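Local coordinates for protein Nrps/pks (Streptomyces albus, PDB 4OPF) that probably acts as a ketosynthase domain of an AT-less type I polyketide synthase in the assembly line that makes oxazolomycin, at residues G251-N256 with R272-R277; A159-L164 with S395-G400; D8-G13 with D243-V248; G228-K233 with G342-V347. All coordinates share one frame; numbering follows the deposited sequence.

Interaction 1: residues G251-N256 with R272-R277; sequences GIAVNN and RGVMAR
Strand 247-256 and helix 268-282 pack together in the C-terminal half of the thiolase fold, where Ala253 and Asn255 meet Val274 and Arg277. The helix lies in the connection from this strand to the parallel strand 291-293. The segments 251-256 and 272-277 run nearly antiparallel, at 157°, with their axes 7.3 Å apart. Two strand residues point toward the helix. Ala253 CB rests on the aliphatic stem of Arg277, 3.7 Å from Arg277 CG. The carbonyl oxygen of Ala253 is met by a methyl, Val274 CG2, which lies 3.4 Å from Ala253 O. That methyl stands opposite the valine's own backbone N, and this turns it down onto the strand. The amide of Asn255 passes Val274 at a slant, with ND2 and CG next to the valine stem. Val274 CB is 3.5 Å from Asn255 ND2 and 3.7 Å from Asn255 CG. The amide rises over its own backbone with chi1 at 73°. Both of its ends are fixed: OD1 accepts from Asn402 ND2 on the neighbouring strand, and ND2 donates to Ala270 O at the helix start. With an alanine here, Asn402 ND2 and Ala270 O are likely to lose this partner, and a gap would probably open beside Val274. The guanidinium of Arg277 leaves the contact for the dimer interface, where NH1 forms a salt bridge with Asp178 of the second subunit. No hydrogen bond joins the two segments directly. The contact therefore rests on van der Waals packing, while its polar ends tie the helix, the sheet and the dimer together.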
loop_
_atom_site.group_PDB
_atom_site.type_symbol
_atom_site.label_atom_id
_atom_site.label_comp_id
_atom_site.label_asym_id
_atom_site.label_seq_id
_atom_site.Cartn_x
_atom_site.Cartn_y
_atom_site.Cartn_z
ATOM N N GLY A 251 8.170 7.041 14.528
ATOM C CA GLY A 251 8.732 6.850 13.185
ATOM C C GLY A 251 8.626 5.396 12.773
ATOM O O GLY A 251 8.603 4.481 13.602
ATOM N N ILE A 252 8.418 5.193 11.494
ATOM C CA ILE A 252 8.355 3.866 10.893
ATOM C C ILE A 252 8.979 3.911 9.512
ATOM O O ILE A 252 8.811 4.913 8.809
ATOM C CB ILE A 252 6.946 3.292 10.902
ATOM C CG1 ILE A 252 6.957 1.956 10.190
ATOM C CG2 ILE A 252 5.973 4.252 10.239
ATOM C CD1 ILE A 252 5.804 1.129 10.541
ATOM N N ALA A 253 9.754 2.882 9.154
ATOM C CA ALA A 253 10.398 2.815 7.872
ATOM C C ALA A 253 10.284 1.418 7.318
ATOM O O ALA A 253 10.171 0.465 8.087
ATOM C CB ALA A 253 11.845 3.161 7.988
ATOM N N VAL A 254 10.295 1.325 5.982
ATOM C CA VAL A 254 10.187 0.081 5.250
ATOM C C VAL A 254 11.229 0.121 4.162
ATOM O O VAL A 254 11.416 1.141 3.531
ATOM C CB VAL A 254 8.799 -0.083 4.660
ATOM C CG1 VAL A 254 8.701 -1.298 3.717
ATOM C CG2 VAL A 254 7.790 -0.220 5.774
ATOM N N ASN A 255 11.858 -0.996 3.866
ATOM C CA ASN A 255 12.748 -1.054 2.705
ATOM C C ASN A 255 12.742 -2.495 2.196
ATOM O O ASN A 255 11.887 -3.311 2.597
ATOM C CB ASN A 255 14.168 -0.497 3.017
ATOM C CG ASN A 255 15.022 -1.442 3.892
ATOM O OD1 ASN A 255 14.671 -2.579 4.128
ATOM N ND2 ASN A 255 16.162 -0.965 4.319
ATOM N N ASN A 256 13.616 -2.786 1.259
ATOM C CA ASN A 256 13.697 -4.099 0.650
ATOM C C ASN A 256 15.157 -4.528 0.596
ATOM O O ASN A 256 16.036 -3.727 0.300
ATOM C CB ASN A 256 13.193 -4.058 -0.794
ATOM C CG ASN A 256 12.833 -5.420 -1.302
ATOM O OD1 ASN A 256 13.623 -6.074 -1.947
ATOM N ND2 ASN A 256 11.627 -5.861 -1.001
ATOM N N ARG A 272 20.347 -2.759 8.803
ATOM C CA ARG A 272 20.866 -1.529 9.372
ATOM C C ARG A 272 20.132 -0.312 8.832
ATOM O O ARG A 272 19.703 0.526 9.598
ATOM C CB ARG A 272 22.358 -1.383 9.129
ATOM C CG ARG A 272 23.211 -2.404 9.860
ATOM C CD ARG A 272 24.726 -2.165 9.697
ATOM N NE ARG A 272 25.265 -2.520 8.405
ATOM C CZ ARG A 272 25.708 -3.724 8.051
ATOM N NH1 ARG A 272 26.174 -3.937 6.830
ATOM N NH2 ARG A 272 25.691 -4.745 8.887
ATOM N N GLY A 273 19.959 -0.238 7.520
ATOM C CA GLY A 273 19.376 0.921 6.900
ATOM C C GLY A 273 17.938 1.188 7.362
ATOM O O GLY A 273 17.567 2.315 7.605
ATOM N N VAL A 274 17.112 0.146 7.482
ATOM C CA VAL A 274 15.712 0.367 7.823
ATOM C C VAL A 274 15.632 0.831 9.266
ATOM O O VAL A 274 14.819 1.692 9.620
ATOM C CB VAL A 274 14.844 -0.859 7.559
ATOM C CG1 VAL A 274 14.981 -1.900 8.662
ATOM C CG2 VAL A 274 13.423 -0.427 7.462
HETATM N N MSE A 275 16.510 0.318 10.102
HETATM C CA MSE A 275 16.478 0.751 11.510
HETATM C C MSE A 275 16.996 2.178 11.633
HETATM O O MSE A 275 16.389 2.987 12.333
HETATM C CB MSE A 275 17.280 -0.153 12.428
HETATM C CG MSE A 275 16.711 -1.579 12.502
HETATM SE SE MSE A 275 17.585 -2.636 13.933
HETATM C CE MSE A 275 19.157 -3.106 12.933
ATOM N N ALA A 276 18.103 2.495 10.978
ATOM C CA ALA A 276 18.611 3.873 10.990
ATOM C C ALA A 276 17.627 4.865 10.407
ATOM O O ALA A 276 17.475 5.970 10.913
ATOM C CB ALA A 276 19.949 3.951 10.242
ATOM N N ARG A 277 16.902 4.490 9.354
ATOM C CA ARG A 277 15.871 5.361 8.815
ATOM C C ARG A 277 14.727 5.609 9.771
ATOM O O ARG A 277 14.228 6.740 9.899
ATOM C CB ARG A 277 15.371 4.780 7.471
ATOM C CG ARG A 277 14.298 5.580 6.771
ATOM C CD ARG A 277 14.788 6.966 6.264
ATOM N NE ARG A 277 13.604 7.680 5.751
ATOM C CZ ARG A 277 13.454 8.995 5.715
ATOM N NH1 ARG A 277 12.307 9.503 5.266
ATOM N NH2 ARG A 277 14.434 9.792 6.143
#

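Interaction 2: residues A159-L164 with S395-G400; sequences ACSSAL and SFADGG
Cys160 and Ser161 meet Ser395 and Ala397 where a helix start faces a strand end. One polar link crosses between them. Ser395 OG stands 3.0 Å from Cys160 O in a weak hydrogen bond, and Glu338 OE2 is a second, also weak, candidate for the same proton. OG lies opposite the backbone N of Ser395, chi1 -172°, which carries it over to segment 159-164. It also sits 3.1 Å from Ser161 CA. The rest is van der Waals packing. Cys160 SG lies against Ala397, 3.5 Å from CA and 3.6 Å from CB. Ala397 CB also touches Ser161 OG, whose polar partner is Thr158 O. Leu164 CD1 packs on Ser395 CB at 3.6 Å. Bonds inside each segment set the backbones. Ala159 O takes both Ser162 N and Ser162 OG, the latter at 2.6 Å. A type I turn closes Ala397 to Gly400. Phe396 N bonds Asn295 OD1, and His333 packs beside Cys160. A cysteine just before a buried helix, in a TACSSA sequence, is typical of the ketosynthase active site, so Cys160 is probably the acyl-carrying nucleophile.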
loop_
_atom_site.group_PDB
_atom_site.type_symbol
_atom_site.label_atom_id
_atom_site.label_comp_id
_atom_site.label_asym_id
_atom_site.label_seq_id
_atom_site.Cartn_x
_atom_site.Cartn_y
_atom_site.Cartn_z
ATOM N N ALA A 159 4.189 -11.073 4.102
ATOM C CA ALA A 159 4.465 -12.134 5.085
ATOM C C ALA A 159 4.532 -11.545 6.476
ATOM O O ALA A 159 3.610 -10.775 6.861
ATOM C CB ALA A 159 5.723 -12.927 4.699
ATOM N N CYS A 160 5.612 -11.800 7.226
ATOM C CA CYS A 160 5.623 -11.442 8.646
ATOM C C CYS A 160 5.668 -9.945 8.870
ATOM O O CYS A 160 5.268 -9.457 9.944
ATOM C CB CYS A 160 6.794 -12.131 9.372
ATOM S SG CYS A 160 8.429 -11.561 8.822
ATOM N N SER A 161 6.122 -9.193 7.868
ATOM C CA SER A 161 6.158 -7.737 7.991
ATOM C C SER A 161 4.853 -7.035 7.553
ATOM O O SER A 161 4.765 -5.835 7.650
ATOM C CB SER A 161 7.335 -7.153 7.222
ATOM O OG SER A 161 7.220 -7.518 5.868
ATOM N N SER A 162 3.834 -7.783 7.183
ATOM C CA SER A 162 2.613 -7.208 6.579
ATOM C C SER A 162 1.983 -6.124 7.458
ATOM O O SER A 162 1.626 -5.070 6.957
ATOM C CB SER A 162 1.580 -8.270 6.345
ATOM O OG SER A 162 2.046 -9.235 5.425
ATOM N N ALA A 163 1.843 -6.384 8.742
ATOM C CA ALA A 163 1.187 -5.404 9.625
ATOM C C ALA A 163 1.993 -4.125 9.844
ATOM O O ALA A 163 1.412 -3.039 9.984
ATOM C CB ALA A 163 0.834 -6.021 10.976
ATOM N N LEU A 164 3.322 -4.240 9.896
ATOM C CA LEU A 164 4.183 -3.068 9.904
ATOM C C LEU A 164 4.178 -2.323 8.591
ATOM O O LEU A 164 4.243 -1.068 8.571
ATOM C CB LEU A 164 5.625 -3.411 10.286
ATOM C CG LEU A 164 5.868 -3.918 11.701
ATOM C CD1 LEU A 164 7.351 -3.903 12.026
ATOM C CD2 LEU A 164 5.242 -2.971 12.664
ATOM N N SER A 395 10.467 -6.134 11.887
ATOM C CA SER A 395 10.021 -7.300 11.165
ATOM C C SER A 395 10.725 -7.404 9.830
ATOM O O SER A 395 10.571 -6.526 9.003
ATOM C CB SER A 395 8.501 -7.175 10.957
ATOM O OG SER A 395 8.015 -8.375 10.415
ATOM N N PHE A 396 11.511 -8.464 9.623
ATOM C CA PHE A 396 12.350 -8.628 8.472
ATOM C C PHE A 396 11.904 -9.935 7.836
ATOM O O PHE A 396 12.128 -10.993 8.378
ATOM C CB PHE A 396 13.795 -8.737 8.852
ATOM C CG PHE A 396 14.336 -7.635 9.723
ATOM C CD1 PHE A 396 13.874 -6.340 9.672
ATOM C CD2 PHE A 396 15.367 -7.913 10.567
ATOM C CE1 PHE A 396 14.440 -5.348 10.442
ATOM C CE2 PHE A 396 15.925 -6.948 11.345
ATOM C CZ PHE A 396 15.474 -5.667 11.301
ATOM N N ALA A 397 11.198 -9.855 6.725
ATOM C CA ALA A 397 10.554 -10.997 6.104
ATOM C C ALA A 397 11.456 -11.647 5.094
ATOM O O ALA A 397 12.184 -10.983 4.401
ATOM C CB ALA A 397 9.277 -10.529 5.439
ATOM N N ASP A 398 11.372 -12.968 4.987
ATOM C CA ASP A 398 12.076 -13.739 3.950
ATOM C C ASP A 398 11.882 -13.226 2.519
ATOM O O ASP A 398 12.866 -13.108 1.771
ATOM C CB ASP A 398 11.699 -15.231 4.039
ATOM C CG ASP A 398 12.512 -15.976 5.112
ATOM O OD1 ASP A 398 13.542 -15.427 5.601
ATOM O OD2 ASP A 398 12.106 -17.110 5.460
ATOM N N GLY A 399 10.645 -12.893 2.160
ATOM C CA GLY A 399 10.370 -12.174 0.899
ATOM C C GLY A 399 11.244 -10.961 0.493
ATOM O O GLY A 399 11.313 -10.633 -0.664
ATOM N N GLY A 400 11.933 -10.294 1.405
ATOM C CA GLY A 400 12.764 -9.153 0.999
ATOM C C GLY A 400 12.396 -7.917 1.774
ATOM O O GLY A 400 13.208 -7.031 1.941
#

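Interaction 3: residues D8-G13 with D243-V248; sequences DIAVVG and DRVHAV
Val11 is held through both its backbone N and its O by segment 243-248. Its N donates to Ala247 O at 2.9 Å, nearly straight at 175°. Its O accepts from His246 N, also at 2.9 Å. Two CA-H...O contacts flank these bonds: Val248 CA to Ile9 O, and Val12 CA to Arg244 O at 3.3 Å. One water joins Val12 O to Arg244 N. Side-chain carbons pack around these bonds. Ala10 CB meets Val245 CG1 at 4.0 Å, and Val248 CG1 reaches Asp8 CB. This is antiparallel pairing of strands 9-17 and 247-256 in the sheet of the thiolase fold. On its other edge strand 9-17 carries a classic beta bulge, with Val12 and Gly13 both facing Leu231. The His246 ring lies beside Val11 O and Gly13 N. Its CE1 sits 3.5 Å above the guanidinium plane of Arg244, over the centre. Asp94 fixes both groups, OD2 taking His246 NE2 and OD1 taking Arg244 NH1. A leucine in place of His246 would probably leave Asp94 OD2 without this donor. Further out, Asp243 hydrogen-bonds Tyr97 OH and forms a salt bridge with Lys233, and Asp8 forms one with Lys250.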
loop_
_atom_site.group_PDB
_atom_site.type_symbol
_atom_site.label_atom_id
_atom_site.label_comp_id
_atom_site.label_asym_id
_atom_site.label_seq_id
_atom_site.Cartn_x
_atom_site.Cartn_y
_atom_site.Cartn_z
ATOM N N ASP A 8 4.009 12.886 15.004
ATOM C CA ASP A 8 3.641 11.970 16.097
ATOM C C ASP A 8 2.212 11.418 15.921
ATOM O O ASP A 8 1.257 12.173 15.778
ATOM C CB ASP A 8 3.677 12.756 17.398
ATOM C CG ASP A 8 5.138 13.062 17.907
ATOM O OD1 ASP A 8 6.066 12.277 17.687
ATOM O OD2 ASP A 8 5.299 14.069 18.601
ATOM N N ILE A 9 2.050 10.124 16.019
ATOM C CA ILE A 9 0.741 9.521 15.788
ATOM C C ILE A 9 0.348 8.796 17.046
ATOM O O ILE A 9 1.092 7.942 17.486
ATOM C CB ILE A 9 0.838 8.577 14.597
ATOM C CG1 ILE A 9 0.992 9.363 13.298
ATOM C CG2 ILE A 9 -0.365 7.647 14.489
ATOM C CD1 ILE A 9 1.579 8.484 12.189
ATOM N N ALA A 10 -0.816 9.133 17.612
ATOM C CA ALA A 10 -1.331 8.459 18.786
ATOM C C ALA A 10 -2.044 7.147 18.454
ATOM O O ALA A 10 -2.798 7.059 17.489
ATOM C CB ALA A 10 -2.317 9.362 19.499
ATOM N N VAL A 11 -1.798 6.132 19.266
ATOM C CA VAL A 11 -2.611 4.938 19.288
ATOM C C VAL A 11 -3.743 5.248 20.241
ATOM O O VAL A 11 -3.497 5.325 21.426
ATOM C CB VAL A 11 -1.809 3.766 19.813
ATOM C CG1 VAL A 11 -2.680 2.519 19.869
ATOM C CG2 VAL A 11 -0.615 3.555 18.916
ATOM N N VAL A 12 -4.949 5.494 19.732
ATOM C CA VAL A 12 -6.056 5.852 20.550
ATOM C C VAL A 12 -6.974 4.700 20.893
ATOM O O VAL A 12 -7.909 4.886 21.683
ATOM C CB VAL A 12 -6.873 7.015 19.963
ATOM C CG1 VAL A 12 -5.963 8.194 19.650
ATOM C CG2 VAL A 12 -7.667 6.609 18.719
ATOM N N GLY A 13 -6.745 3.524 20.322
ATOM C CA GLY A 13 -7.514 2.385 20.696
ATOM C C GLY A 13 -6.914 1.126 20.129
ATOM O O GLY A 13 -6.221 1.177 19.101
ATOM N N ASP A 243 -8.894 12.167 23.499
ATOM C CA ASP A 243 -8.798 10.727 23.291
ATOM C C ASP A 243 -7.862 10.077 24.280
ATOM O O ASP A 243 -6.922 10.689 24.757
ATOM C CB ASP A 243 -8.341 10.391 21.864
ATOM C CG ASP A 243 -9.371 10.788 20.809
ATOM O OD1 ASP A 243 -10.607 10.691 21.060
ATOM O OD2 ASP A 243 -8.948 11.226 19.719
ATOM N N ARG A 244 -8.067 8.794 24.513
ATOM C CA ARG A 244 -7.058 7.968 25.170
ATOM C C ARG A 244 -5.800 7.921 24.272
ATOM O O ARG A 244 -5.901 7.958 23.023
ATOM C CB ARG A 244 -7.619 6.557 25.347
ATOM C CG ARG A 244 -9.007 6.483 26.007
ATOM C CD ARG A 244 -9.448 5.052 26.222
ATOM N NE ARG A 244 -8.729 4.440 27.323
ATOM C CZ ARG A 244 -8.571 3.143 27.510
ATOM N NH1 ARG A 244 -9.042 2.276 26.637
ATOM N NH2 ARG A 244 -7.888 2.712 28.569
ATOM N N VAL A 245 -4.615 7.964 24.859
ATOM C CA VAL A 245 -3.408 7.808 24.108
ATOM C C VAL A 245 -2.628 6.737 24.804
ATOM O O VAL A 245 -2.027 6.995 25.830
ATOM C CB VAL A 245 -2.563 9.091 24.088
ATOM C CG1 VAL A 245 -1.264 8.825 23.338
ATOM C CG2 VAL A 245 -3.316 10.248 23.442
ATOM N N HIS A 246 -2.588 5.554 24.223
ATOM C CA HIS A 246 -1.854 4.420 24.752
ATOM C C HIS A 246 -0.356 4.484 24.507
ATOM O O HIS A 246 0.424 3.987 25.295
ATOM C CB HIS A 246 -2.338 3.147 24.073
ATOM C CG HIS A 246 -3.765 2.801 24.354
ATOM N ND1 HIS A 246 -4.292 2.797 25.615
ATOM C CD2 HIS A 246 -4.771 2.445 23.530
ATOM C CE1 HIS A 246 -5.562 2.438 25.560
ATOM N NE2 HIS A 246 -5.864 2.182 24.307
ATOM N N ALA A 247 0.022 5.020 23.367
ATOM C CA ALA A 247 1.407 5.235 23.023
ATOM C C ALA A 247 1.439 6.117 21.793
ATOM O O ALA A 247 0.405 6.406 21.185
ATOM C CB ALA A 247 2.128 3.911 22.787
ATOM N N VAL A 248 2.624 6.554 21.435
ATOM C CA VAL A 248 2.844 7.372 20.285
ATOM C C VAL A 248 3.807 6.666 19.325
ATOM O O VAL A 248 4.940 6.273 19.701
ATOM C CB VAL A 248 3.432 8.728 20.712
ATOM C CG1 VAL A 248 3.732 9.632 19.533
ATOM C CG2 VAL A 248 2.441 9.433 21.622
HETATM O O HOH W 1 -9.553 7.226 22.483
#

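Interaction 4: residues G228-K233 with G342-V347; sequences GVLLLK and GVIKTV
Gly342 O is gripped twice, by the backbone N and by the hydroxyl of Thr346 one turn later. Thr346 OG1 donates to Gly342 O at 3.1 Å. The two donors come from opposite faces of the carbonyl plane, so the oxygen is held from both sides. These residues belong to helix 338-352, one of the buried helices of the thiolase fold. Its side toward the sheet packs on strand 226-234. The short segments cross at 59°, with axes 9.4 Å apart. No hydrogen bond passes between them, and all the touching residues are buried. The contact is a small apolar one. Leu230 puts one methyl on each of two helix residues. Its CD1 meets Val343 CG1 at 3.9 Å, where the two side chains cross at a slant. Its CD2 meets Ile344 CG1 at 4.0 Å, and there the chains pass each other in opposite directions. Leu230 CG lies opposite its own carbonyl carbon, chi1 -51°, which sends the fork toward the helix. Met14 of strand 9-17 touches both Leu230 and Ile344. On another side of the helix, Lys345 NZ pairs with Glu293 and bonds Tyr291 OH. The closest approach to the strand is at Gly228. The absence of a side chain there lets the isoleucine come right up to the backbone, since a CB at this position would collide with it. The terminal methyl, Ile344 CD1, ends 3.7 Å from Gly228 CA.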
loop_
_atom_site.group_PDB
_atom_site.type_symbol
_atom_site.label_atom_id
_atom_site.label_comp_id
_atom_site.label_asym_id
_atom_site.label_seq_id
_atom_site.Cartn_x
_atom_site.Cartn_y
_atom_site.Cartn_z
ATOM N N GLY A 228 -4.880 -8.403 15.541
ATOM C CA GLY A 228 -4.721 -7.166 16.290
ATOM C C GLY A 228 -5.199 -6.008 15.462
ATOM O O GLY A 228 -5.022 -5.989 14.231
ATOM N N VAL A 229 -5.841 -5.058 16.116
ATOM C CA VAL A 229 -6.303 -3.842 15.458
ATOM C C VAL A 229 -5.951 -2.627 16.285
ATOM O O VAL A 229 -6.169 -2.628 17.512
ATOM C CB VAL A 229 -7.831 -3.879 15.252
ATOM C CG1 VAL A 229 -8.279 -2.673 14.490
ATOM C CG2 VAL A 229 -8.244 -5.175 14.531
ATOM N N LEU A 230 -5.384 -1.612 15.624
ATOM C CA LEU A 230 -5.094 -0.275 16.232
ATOM C C LEU A 230 -5.940 0.786 15.566
ATOM O O LEU A 230 -6.158 0.725 14.340
ATOM C CB LEU A 230 -3.655 0.126 15.983
ATOM C CG LEU A 230 -2.634 -0.916 16.363
ATOM C CD1 LEU A 230 -1.280 -0.401 15.978
ATOM C CD2 LEU A 230 -2.709 -1.233 17.858
ATOM N N LEU A 231 -6.427 1.736 16.353
ATOM C CA LEU A 231 -6.975 2.955 15.802
ATOM C C LEU A 231 -5.950 4.064 16.065
ATOM O O LEU A 231 -5.537 4.271 17.213
ATOM C CB LEU A 231 -8.356 3.272 16.390
ATOM C CG LEU A 231 -9.021 4.589 15.903
ATOM C CD1 LEU A 231 -9.438 4.560 14.455
ATOM C CD2 LEU A 231 -10.256 4.942 16.708
ATOM N N LEU A 232 -5.594 4.791 15.012
ATOM C CA LEU A 232 -4.588 5.842 15.024
ATOM C C LEU A 232 -5.116 7.191 14.611
ATOM O O LEU A 232 -5.938 7.298 13.697
ATOM C CB LEU A 232 -3.505 5.492 14.052
ATOM C CG LEU A 232 -2.884 4.111 14.148
ATOM C CD1 LEU A 232 -1.810 3.925 13.098
ATOM C CD2 LEU A 232 -2.274 3.852 15.509
ATOM N N LYS A 233 -4.609 8.227 15.241
ATOM C CA LYS A 233 -4.899 9.626 14.876
ATOM C C LYS A 233 -3.616 10.467 15.077
ATOM O O LYS A 233 -2.790 10.134 15.916
ATOM C CB LYS A 233 -5.922 10.218 15.833
ATOM C CG LYS A 233 -7.327 9.720 15.667
ATOM C CD LYS A 233 -8.301 10.262 16.718
ATOM C CE LYS A 233 -8.566 11.738 16.550
ATOM N NZ LYS A 233 -9.909 12.014 17.139
ATOM N N GLY A 342 3.736 -7.896 18.009
ATOM C CA GLY A 342 4.852 -7.173 18.505
ATOM C C GLY A 342 4.558 -5.746 18.838
ATOM O O GLY A 342 4.972 -5.288 19.880
ATOM N N VAL A 343 3.823 -5.029 17.981
ATOM C CA VAL A 343 3.492 -3.660 18.249
ATOM C C VAL A 343 2.585 -3.571 19.461
ATOM O O VAL A 343 2.798 -2.731 20.308
ATOM C CB VAL A 343 2.853 -3.002 17.004
ATOM C CG1 VAL A 343 2.181 -1.677 17.330
ATOM C CG2 VAL A 343 3.937 -2.780 15.935
ATOM N N ILE A 344 1.601 -4.450 19.571
ATOM C CA ILE A 344 0.657 -4.408 20.711
ATOM C C ILE A 344 1.402 -4.710 22.042
ATOM O O ILE A 344 1.199 -4.007 23.041
ATOM C CB ILE A 344 -0.539 -5.361 20.489
ATOM C CG1 ILE A 344 -1.427 -4.761 19.364
ATOM C CG2 ILE A 344 -1.352 -5.575 21.760
ATOM C CD1 ILE A 344 -2.557 -5.648 18.917
ATOM N N LYS A 345 2.287 -5.693 22.017
ATOM C CA LYS A 345 3.147 -5.992 23.162
ATOM C C LYS A 345 3.912 -4.762 23.640
ATOM O O LYS A 345 3.897 -4.409 24.805
ATOM C CB LYS A 345 4.159 -7.100 22.843
ATOM C CG LYS A 345 5.343 -7.127 23.821
ATOM C CD LYS A 345 6.247 -8.318 23.551
ATOM C CE LYS A 345 7.598 -8.118 24.193
ATOM N NZ LYS A 345 8.475 -9.289 23.856
ATOM N N THR A 346 4.581 -4.122 22.719
ATOM C CA THR A 346 5.352 -2.927 23.035
ATOM C C THR A 346 4.491 -1.775 23.526
ATOM O O THR A 346 4.912 -1.087 24.428
ATOM C CB THR A 346 6.120 -2.487 21.796
ATOM O OG1 THR A 346 6.986 -3.559 21.430
ATOM C CG2 THR A 346 6.972 -1.345 22.107
ATOM N N VAL A 347 3.293 -1.565 22.937
ATOM C CA VAL A 347 2.402 -0.536 23.399
ATOM C C VAL A 347 1.977 -0.856 24.811
ATOM O O VAL A 347 1.946 0.009 25.659
ATOM C CB VAL A 347 1.155 -0.381 22.490
ATOM C CG1 VAL A 347 0.095 0.474 23.185
ATOM C CG2 VAL A 347 1.582 0.159 21.113
#

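All four contacts are built on the same large sheet. Interactions 2, 3 and 4 are buried. Interaction 1 is partly buried and reaches the second subunit. Interactions 1 and 3 share strand 247-256, toward its two ends. Interactions 3 and 4 use neighbouring strands, 9-17 and 226-234, and Ala10 N probably bonds Lys233 O between them. Interaction 3 alone is strand pairing, rich in backbone bonds. Interactions 1 and 4 set a helix on a strand with no hydrogen bond between the segments; interaction 4 is purely apolar, while interaction 1 includes the Asn255 amide. Interaction 2 lies at the probable active site and carries a weak polar link. It touches interaction 4 through Leu164 and Val343, and interaction 1 through Phe396 and Val274.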